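Local coordinates for protein internalin C2 (Listeria monocytogenes serotype 4b str. F2365, PDB 4FHO) that is a leucine-rich-repeat internalin of a pathogenic bacterium that probably takes part in adhesion to or invasion of host cells through protein-protein contacts, at residues 197-210 / 218-231. Sequence-based numbering, arbitrary orientation.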
ATOM      1  N   LEU A 197       2.183  -2.517 -23.088  1.00 83.33           N
ATOM      2  CA  LEU A 197       3.480  -2.023 -22.613  1.00 81.45           C
ATOM      3  C   LEU A 197       4.209  -1.145 -23.637  1.00 86.13           C
ATOM      4  O   LEU A 197       5.066  -0.360 -23.246  1.00 88.05           O
ATOM      5  CB  LEU A 197       4.376  -3.189 -22.133  1.00 81.36           C
ATOM      6  CG  LEU A 197       3.798  -4.173 -21.083  1.00 80.47           C
ATOM      7  CD1 LEU A 197       4.890  -5.092 -20.552  1.00 82.27           C
ATOM      8  CD2 LEU A 197       3.081  -3.492 -19.923  1.00 76.72           C
ATOM      9  N   ALA A 198       3.840  -1.235 -24.922  1.00 92.28           N
ATOM     10  CA  ALA A 198       4.422  -0.378 -25.985  1.00 97.27           C
ATOM     11  C   ALA A 198       4.194   1.134 -25.806  1.00 98.63           C
ATOM     12  O   ALA A 198       5.004   1.930 -26.289  1.00 97.29           O
ATOM     13  CB  ALA A 198       3.915  -0.807 -27.358  1.00 99.34           C
ATOM     14  N   SER A 199       3.107   1.514 -25.122  1.00 92.88           N
ATOM     15  CA  SER A 199       2.823   2.921 -24.780  1.00 92.03           C
ATOM     16  C   SER A 199       3.387   3.354 -23.403  1.00 89.85           C
ATOM     17  O   SER A 199       3.012   4.417 -22.901  1.00 96.92           O
ATOM     18  CB  SER A 199       1.302   3.182 -24.860  1.00 96.68           C
ATOM     19  OG  SER A 199       0.599   2.457 -23.876  1.00106.84           O
ATOM     20  N   LEU A 200       4.279   2.547 -22.810  1.00 88.96           N
ATOM     21  CA  LEU A 200       4.969   2.872 -21.551  1.00 86.52           C
ATOM     22  C   LEU A 200       6.460   3.105 -21.855  1.00 90.05           C
ATOM     23  O   LEU A 200       7.279   2.187 -21.690  1.00 86.27           O
ATOM     24  CB  LEU A 200       4.752   1.745 -20.529  1.00 86.52           C
ATOM     25  CG  LEU A 200       3.292   1.391 -20.215  1.00 82.27           C
ATOM     26  CD1 LEU A 200       3.213   0.264 -19.195  1.00 80.58           C
ATOM     27  CD2 LEU A 200       2.511   2.595 -19.720  1.00 89.85           C
ATOM     28  N   PRO A 201       6.819   4.329 -22.322  1.00 91.54           N
ATOM     29  CA  PRO A 201       8.195   4.564 -22.813  1.00 93.16           C
ATOM     30  C   PRO A 201       9.324   4.599 -21.766  1.00 88.89           C
ATOM     31  O   PRO A 201      10.492   4.411 -22.125  1.00 81.33           O
ATOM     32  CB  PRO A 201       8.076   5.921 -23.522  1.00103.81           C
ATOM     33  CG  PRO A 201       6.968   6.614 -22.817  1.00103.63           C
ATOM     34  CD  PRO A 201       5.975   5.527 -22.530  1.00 99.56           C
ATOM     35  N   ASN A 202       8.987   4.816 -20.494  1.00 83.41           N
ATOM     36  CA  ASN A 202       9.992   4.959 -19.443  1.00 82.29           C
ATOM     37  C   ASN A 202      10.344   3.647 -18.726  1.00 78.03           C
ATOM     38  O   ASN A 202      11.140   3.683 -17.792  1.00 81.41           O
ATOM     39  CB  ASN A 202       9.566   6.061 -18.460  1.00 82.16           C
ATOM     40  CG  ASN A 202       9.392   7.405 -19.147  1.00 88.17           C
ATOM     41  OD1 ASN A 202      10.364   8.010 -19.584  1.00 93.59           O
ATOM     42  ND2 ASN A 202       8.149   7.863 -19.273  1.00 90.75           N
ATOM     43  N   LEU A 203       9.791   2.505 -19.177  1.00 76.93           N
ATOM     44  CA  LEU A 203      10.037   1.196 -18.551  1.00 75.64           C
ATOM     45  C   LEU A 203      11.522   0.840 -18.595  1.00 78.06           C
ATOM     46  O   LEU A 203      12.149   0.847 -19.673  1.00 74.89           O
ATOM     47  CB  LEU A 203       9.213   0.065 -19.193  1.00 76.26           C
ATOM     48  CG  LEU A 203       7.744  -0.091 -18.823  1.00 84.19           C
ATOM     49  CD1 LEU A 203       7.114  -1.125 -19.739  1.00 83.09           C
ATOM     50  CD2 LEU A 203       7.600  -0.511 -17.362  1.00 76.05           C
ATOM     51  N   ILE A 204      12.075   0.610 -17.402  1.00 77.26           N
ATOM     52  CA  ILE A 204      13.443   0.169 -17.197  1.00 72.06           C
ATOM     53  C   ILE A 204      13.492  -1.340 -16.913  1.00 70.68           C
ATOM     54  O   ILE A 204      14.335  -2.051 -17.475  1.00 72.68           O
ATOM     55  CB  ILE A 204      14.122   0.949 -16.039  1.00 72.67           C
ATOM     56  CG1 ILE A 204      14.039   2.468 -16.270  1.00 71.97           C
ATOM     57  CG2 ILE A 204      15.582   0.523 -15.897  1.00 69.22           C
ATOM     58  CD1 ILE A 204      14.694   3.294 -15.176  1.00 82.26           C
ATOM     59  N   GLU A 205      12.597  -1.819 -16.059  1.00 66.93           N
ATOM     60  CA  GLU A 205      12.611  -3.192 -15.543  1.00 69.61           C
ATOM     61  C   GLU A 205      11.215  -3.774 -15.706  1.00 69.90           C
ATOM     62  O   GLU A 205      10.256  -3.229 -15.159  1.00 70.89           O
ATOM     63  CB  GLU A 205      13.043  -3.176 -14.071  1.00 73.18           C
ATOM     64  CG  GLU A 205      12.921  -4.491 -13.304  1.00 73.04           C
ATOM     65  CD  GLU A 205      13.524  -4.404 -11.910  1.00 80.71           C
ATOM     66  OE1 GLU A 205      14.752  -4.224 -11.810  1.00 74.37           O
ATOM     67  OE2 GLU A 205      12.784  -4.525 -10.908  1.00 71.19           O
ATOM     68  N   VAL A 206      11.105  -4.855 -16.481  1.00 72.07           N
ATOM     69  CA  VAL A 206       9.852  -5.565 -16.704  1.00 64.55           C
ATOM     70  C   VAL A 206      10.059  -7.026 -16.325  1.00 65.42           C
ATOM     71  O   VAL A 206      10.848  -7.708 -16.943  1.00 69.98           O
ATOM     72  CB  VAL A 206       9.361  -5.427 -18.144  1.00 69.85           C
ATOM     73  CG1 VAL A 206       7.960  -6.019 -18.297  1.00 73.76           C
ATOM     74  CG2 VAL A 206       9.318  -3.961 -18.543  1.00 73.52           C
ATOM     75  N   HIS A 207       9.387  -7.500 -15.285  1.00 57.93           N
ATOM     76  CA  HIS A 207       9.501  -8.893 -14.850  1.00 61.71           C
ATOM     77  C   HIS A 207       8.231  -9.607 -15.245  1.00 61.55           C
ATOM     78  O   HIS A 207       7.149  -9.308 -14.719  1.00 64.18           O
ATOM     79  CB  HIS A 207       9.777  -8.997 -13.350  1.00 63.66           C
ATOM     80  CG  HIS A 207      11.193  -8.654 -12.931  1.00 64.88           C
ATOM     81  ND1 HIS A 207      11.627  -8.854 -11.666  1.00 64.88           N
ATOM     82  CD2 HIS A 207      12.257  -8.129 -13.625  1.00 63.27           C
ATOM     83  CE1 HIS A 207      12.910  -8.467 -11.573  1.00 72.51           C
ATOM     84  NE2 HIS A 207      13.298  -8.036 -12.774  1.00 63.74           N
ATOM     85  N   LEU A 208       8.346 -10.554 -16.180  1.00 61.31           N
ATOM     86  CA  LEU A 208       7.201 -11.303 -16.728  1.00 61.80           C
ATOM     87  C   LEU A 208       7.429 -12.822 -16.742  1.00 64.95           C
ATOM     88  O   LEU A 208       6.887 -13.506 -17.589  1.00 67.09           O
ATOM     89  CB  LEU A 208       6.869 -10.773 -18.133  1.00 67.62           C
ATOM     90  CG  LEU A 208       6.309  -9.344 -18.237  1.00 74.72           C
ATOM     91  CD1 LEU A 208       6.380  -8.859 -19.677  1.00 74.77           C
ATOM     92  CD2 LEU A 208       4.891  -9.219 -17.733  1.00 68.71           C
ATOM     93  N   LYS A 209       8.164 -13.356 -15.756  1.00 64.57           N
ATOM     94  CA  LYS A 209       8.409 -14.814 -15.649  1.00 66.44           C
ATOM     95  C   LYS A 209       7.102 -15.561 -15.361  1.00 64.55           C
ATOM     96  O   LYS A 209       6.210 -14.985 -14.796  1.00 59.22           O
ATOM     97  CB  LYS A 209       9.415 -15.147 -14.532  1.00 64.91           C
ATOM     98  CG  LYS A 209      10.796 -14.542 -14.744  1.00 66.21           C
ATOM     99  CD  LYS A 209      11.743 -14.774 -13.577  1.00 70.35           C
ATOM    100  CE  LYS A 209      12.104 -16.227 -13.403  1.00 68.19           C
ATOM    101  NZ  LYS A 209      13.423 -16.386 -12.725  1.00 61.92           N
ATOM    102  N   ASP A 210       7.017 -16.826 -15.777  1.00 65.84           N
ATOM    103  CA  ASP A 210       5.845 -17.704 -15.525  1.00 73.75           C
ATOM    104  C   ASP A 210       4.516 -17.050 -15.936  1.00 68.15           C
ATOM    105  O   ASP A 210       3.538 -17.043 -15.193  1.00 64.47           O
ATOM    106  CB  ASP A 210       5.829 -18.194 -14.062  1.00 78.13           C
ATOM    107  CG  ASP A 210       6.920 -19.213 -13.781  1.00101.97           C
ATOM    108  OD1 ASP A 210       6.677 -20.417 -14.003  1.00103.48           O
ATOM    109  OD2 ASP A 210       8.021 -18.816 -13.346  1.00110.59           O
ATOM    110  N   PRO A 218       5.939  -5.711 -28.761  1.00 98.77           N
ATOM    111  CA  PRO A 218       5.632  -4.435 -28.072  1.00 92.09           C
ATOM    112  C   PRO A 218       6.769  -3.842 -27.230  1.00 92.07           C
ATOM    113  O   PRO A 218       6.756  -2.635 -26.967  1.00105.39           O
ATOM    114  CB  PRO A 218       4.418  -4.788 -27.213  1.00 97.28           C
ATOM    115  CG  PRO A 218       3.813  -5.969 -27.891  1.00 97.46           C
ATOM    116  CD  PRO A 218       4.978  -6.757 -28.368  1.00 94.35           C
ATOM    117  N   LEU A 219       7.758  -4.670 -26.863  1.00 92.91           N
ATOM    118  CA  LEU A 219       8.987  -4.210 -26.205  1.00 94.57           C
ATOM    119  C   LEU A 219      10.074  -3.681 -27.142  1.00 99.15           C
ATOM    120  O   LEU A 219      10.957  -2.963 -26.662  1.00 98.81           O
ATOM    121  CB  LEU A 219       9.577  -5.330 -25.321  1.00 98.55           C
ATOM    122  CG  LEU A 219       8.620  -5.972 -24.307  1.00 94.10           C
ATOM    123  CD1 LEU A 219       9.343  -7.055 -23.520  1.00104.68           C
ATOM    124  CD2 LEU A 219       8.027  -4.932 -23.368  1.00 96.64           C
ATOM    125  N   ALA A 220      10.005  -4.015 -28.441  1.00 96.82           N
ATOM    126  CA  ALA A 220      11.068  -3.706 -29.429  1.00105.50           C
ATOM    127  C   ALA A 220      11.476  -2.233 -29.495  1.00107.72           C
ATOM    128  O   ALA A 220      12.666  -1.936 -29.662  1.00100.36           O
ATOM    129  CB  ALA A 220      10.670  -4.182 -30.832  1.00108.81           C
ATOM    130  N   ASN A 221      10.496  -1.333 -29.355  1.00102.31           N
ATOM    131  CA  ASN A 221      10.736   0.131 -29.413  1.00109.07           C
ATOM    132  C   ASN A 221      10.988   0.857 -28.083  1.00 99.36           C
ATOM    133  O   ASN A 221      11.424   2.014 -28.095  1.00122.21           O
ATOM    134  CB  ASN A 221       9.619   0.811 -30.227  1.00107.72           C
ATOM    135  CG  ASN A 221       9.851   0.682 -31.709  1.00110.14           C
ATOM    136  OD1 ASN A 221      10.794   1.264 -32.243  1.00119.87           O
ATOM    137  ND2 ASN A 221       9.030  -0.119 -32.374  1.00118.52           N
ATOM    138  N   LEU A 222      10.802   0.167 -26.960  1.00102.66           N
ATOM    139  CA  LEU A 222      11.082   0.733 -25.636  1.00 99.59           C
ATOM    140  C   LEU A 222      12.593   0.862 -25.460  1.00101.07           C
ATOM    141  O   LEU A 222      13.301  -0.147 -25.414  1.00106.08           O
ATOM    142  CB  LEU A 222      10.494  -0.148 -24.542  1.00 95.02           C
ATOM    143  CG  LEU A 222       8.974  -0.341 -24.566  1.00 92.56           C
ATOM    144  CD1 LEU A 222       8.589  -1.245 -23.409  1.00 83.66           C
ATOM    145  CD2 LEU A 222       8.217   0.979 -24.509  1.00 97.38           C
ATOM    146  N   SER A 223      13.069   2.107 -25.398  1.00102.82           N
ATOM    147  CA  SER A 223      14.505   2.420 -25.484  1.00 98.79           C
ATOM    148  C   SER A 223      15.218   2.610 -24.144  1.00 93.50           C
ATOM    149  O   SER A 223      16.432   2.708 -24.143  1.00 91.08           O
ATOM    150  CB  SER A 223      14.729   3.652 -26.374  1.00106.93           C
ATOM    151  OG  SER A 223      14.155   4.818 -25.815  1.00108.92           O
ATOM    152  N   ASN A 224      14.483   2.660 -23.024  1.00 93.38           N
ATOM    153  CA  ASN A 224      15.092   2.760 -21.674  1.00 89.92           C
ATOM    154  C   ASN A 224      15.171   1.418 -20.918  1.00 83.59           C
ATOM    155  O   ASN A 224      15.535   1.392 -19.747  1.00 83.47           O
ATOM    156  CB  ASN A 224      14.346   3.804 -20.837  1.00 89.77           C
ATOM    157  CG  ASN A 224      14.341   5.176 -21.484  1.00 98.18           C
ATOM    158  OD1 ASN A 224      15.392   5.776 -21.693  1.00 96.40           O
ATOM    159  ND2 ASN A 224      13.153   5.681 -21.802  1.00 97.98           N
ATOM    160  N   LEU A 225      14.929   0.312 -21.620  1.00 75.57           N
ATOM    161  CA  LEU A 225      14.704  -0.998 -21.019  1.00 74.46           C
ATOM    162  C   LEU A 225      16.069  -1.585 -20.642  1.00 83.29           C
ATOM    163  O   LEU A 225      16.927  -1.736 -21.509  1.00 79.61           O
ATOM    164  CB  LEU A 225      13.958  -1.888 -22.032  1.00 77.73           C
ATOM    165  CG  LEU A 225      12.997  -3.017 -21.692  1.00 86.53           C
ATOM    166  CD1 LEU A 225      11.987  -2.612 -20.631  1.00 73.45           C
ATOM    167  CD2 LEU A 225      12.296  -3.446 -22.974  1.00 77.02           C
ATOM    168  N   PHE A 226      16.288  -1.846 -19.350  1.00 78.67           N
ATOM    169  CA  PHE A 226      17.478  -2.568 -18.881  1.00 74.80           C
ATOM    170  C   PHE A 226      17.263  -4.079 -18.897  1.00 68.27           C
ATOM    171  O   PHE A 226      18.192  -4.794 -19.259  1.00 77.09           O
ATOM    172  CB  PHE A 226      17.953  -2.112 -17.493  1.00 77.29           C
ATOM    173  CG  PHE A 226      19.185  -2.845 -17.013  1.00 77.04           C
ATOM    174  CD1 PHE A 226      20.447  -2.532 -17.535  1.00 74.96           C
ATOM    175  CD2 PHE A 226      19.078  -3.894 -16.088  1.00 72.93           C
ATOM    176  CE1 PHE A 226      21.584  -3.222 -17.123  1.00 73.55           C
ATOM    177  CE2 PHE A 226      20.220  -4.590 -15.674  1.00 73.64           C
ATOM    178  CZ  PHE A 226      21.466  -4.254 -16.189  1.00 74.22           C
ATOM    179  N   ILE A 227      16.088  -4.559 -18.483  1.00 74.29           N
ATOM    180  CA  ILE A 227      15.807  -6.002 -18.421  1.00 71.25           C
ATOM    181  C   ILE A 227      14.328  -6.339 -18.554  1.00 68.39           C
ATOM    182  O   ILE A 227      13.463  -5.665 -17.981  1.00 64.93           O
ATOM    183  CB  ILE A 227      16.419  -6.653 -17.147  1.00 73.55           C
ATOM    184  CG1 ILE A 227      16.446  -8.190 -17.252  1.00 75.22           C
ATOM    185  CG2 ILE A 227      15.735  -6.171 -15.873  1.00 65.54           C
ATOM    186  CD1 ILE A 227      17.105  -8.875 -16.065  1.00 77.60           C
ATOM    187  N   VAL A 228      14.052  -7.352 -19.370  1.00 66.65           N
ATOM    188  CA  VAL A 228      12.771  -8.048 -19.399  1.00 69.29           C
ATOM    189  C   VAL A 228      13.071  -9.492 -19.055  1.00 66.05           C
ATOM    190  O   VAL A 228      14.003 -10.054 -19.629  1.00 71.66           O
ATOM    191  CB  VAL A 228      12.109  -8.018 -20.781  1.00 74.74           C
ATOM    192  CG1 VAL A 228      10.734  -8.660 -20.699  1.00 71.10           C
ATOM    193  CG2 VAL A 228      11.996  -6.591 -21.292  1.00 82.00           C
ATOM    194  N   THR A 229      12.300 -10.097 -18.155  1.00 63.71           N
ATOM    195  CA  THR A 229      12.477 -11.507 -17.801  1.00 68.01           C
ATOM    196  C   THR A 229      11.257 -12.314 -18.231  1.00 72.70           C
ATOM    197  O   THR A 229      10.128 -11.826 -18.140  1.00 73.37           O
ATOM    198  CB  THR A 229      12.756 -11.692 -16.304  1.00 64.80           C
ATOM    199  OG1 THR A 229      11.645 -11.236 -15.552  1.00 60.63           O
ATOM    200  CG2 THR A 229      14.011 -10.882 -15.894  1.00 63.45           C
ATOM    201  N   LEU A 230      11.503 -13.535 -18.706  1.00 69.30           N
ATOM    202  CA  LEU A 230      10.458 -14.507 -19.045  1.00 73.71           C
ATOM    203  C   LEU A 230      10.875 -15.900 -18.585  1.00 74.45           C
ATOM    204  O   LEU A 230      12.005 -16.095 -18.156  1.00 73.78           O
ATOM    205  CB  LEU A 230      10.254 -14.545 -20.561  1.00 79.24           C
ATOM    206  CG  LEU A 230       9.739 -13.299 -21.291  1.00 77.15           C
ATOM    207  CD1 LEU A 230       9.910 -13.461 -22.803  1.00 75.60           C
ATOM    208  CD2 LEU A 230       8.288 -13.006 -20.957  1.00 74.57           C
ATOM    209  N   THR A 231       9.940 -16.847 -18.646  1.00 74.80           N
ATOM    210  CA  THR A 231      10.247 -18.288 -18.689  1.00 84.64           C
ATOM    211  C   THR A 231       9.438 -18.981 -19.798  1.00 96.38           C
ATOM    212  O   THR A 231       8.622 -18.358 -20.476  1.00105.00           O
ATOM    213  CB  THR A 231       9.949 -18.977 -17.355  1.00 80.45           C
ATOM    214  OG1 THR A 231       8.588 -18.737 -16.999  1.00 82.44           O
ATOM    215  CG2 THR A 231      10.875 -18.459 -16.264  1.00 81.22           C
ATOM    216  OXT THR A 231       9.573 -20.182 -20.053  1.00104.61           O
TER
HETATM  217  O   HOH W   1       7.002   0.451 -28.280  1.00 62.54           O
HETATM  218  O   HOH W   2       7.120 -16.129 -18.802  1.00 62.66           O
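V206 and L225 meet on the inner side of two consecutive leucine-rich-repeat turns, CG2 of V206 lying 3.6 Å from CD1 of L225. A chi1 of -150°, roughly trans, also brings CD1 of L225 against CB of L203. Deeper in the solenoid, L222 wedges between the paired turns: its CD1 touches CD1 of L203 at 4.0 Å, while its CD2 presses on the carbonyl oxygens of L197 and L200. This half is tightly packed and mostly aliphatic.

Strands 205-207 and 227-229 run parallel, their axes 3° apart. The amide of V206 donates to O of I227 at 2.9 Å, and T229 N returns a bond to O of V206. Just before the strand, O of I204 accepts two amides: F226 N at 2.7 Å, in the carbonyl plane on a lone pair, and I227 N, nearly along the C=O axis. Strand 183-185 flanks the other edge of 205-207, and 227-229 is the outermost strand, so the contact forms the C-terminal end of the parallel sheet.

The opposite face is looser. E205 lies alongside I227, its carboxylate turned to R185 in a salt bridge, and I227 CG2 reaches only the edge of the H207 ring. OG1 of T229 (chi1 63°) lies 3.5 Å from CG of exposed K209 and takes a weak hydrogen bond from the amide of L208, whose stronger acceptor is T229 O.

Polar side chains tie the two ends. N224 ND2 donates to O of P201 at 3.0 Å, with that oxygen in its amide plane, and OG1 of the C-terminal T231 takes the amide of D210 at 2.8 Å. Repeat stacking thus rests on leucine and valine packing plus main-chain bonds, supplemented by the N224 and T231 side chains, leaving the concave face of E205, H207, I227 and T229 partly exposed, consistent with a binding surface.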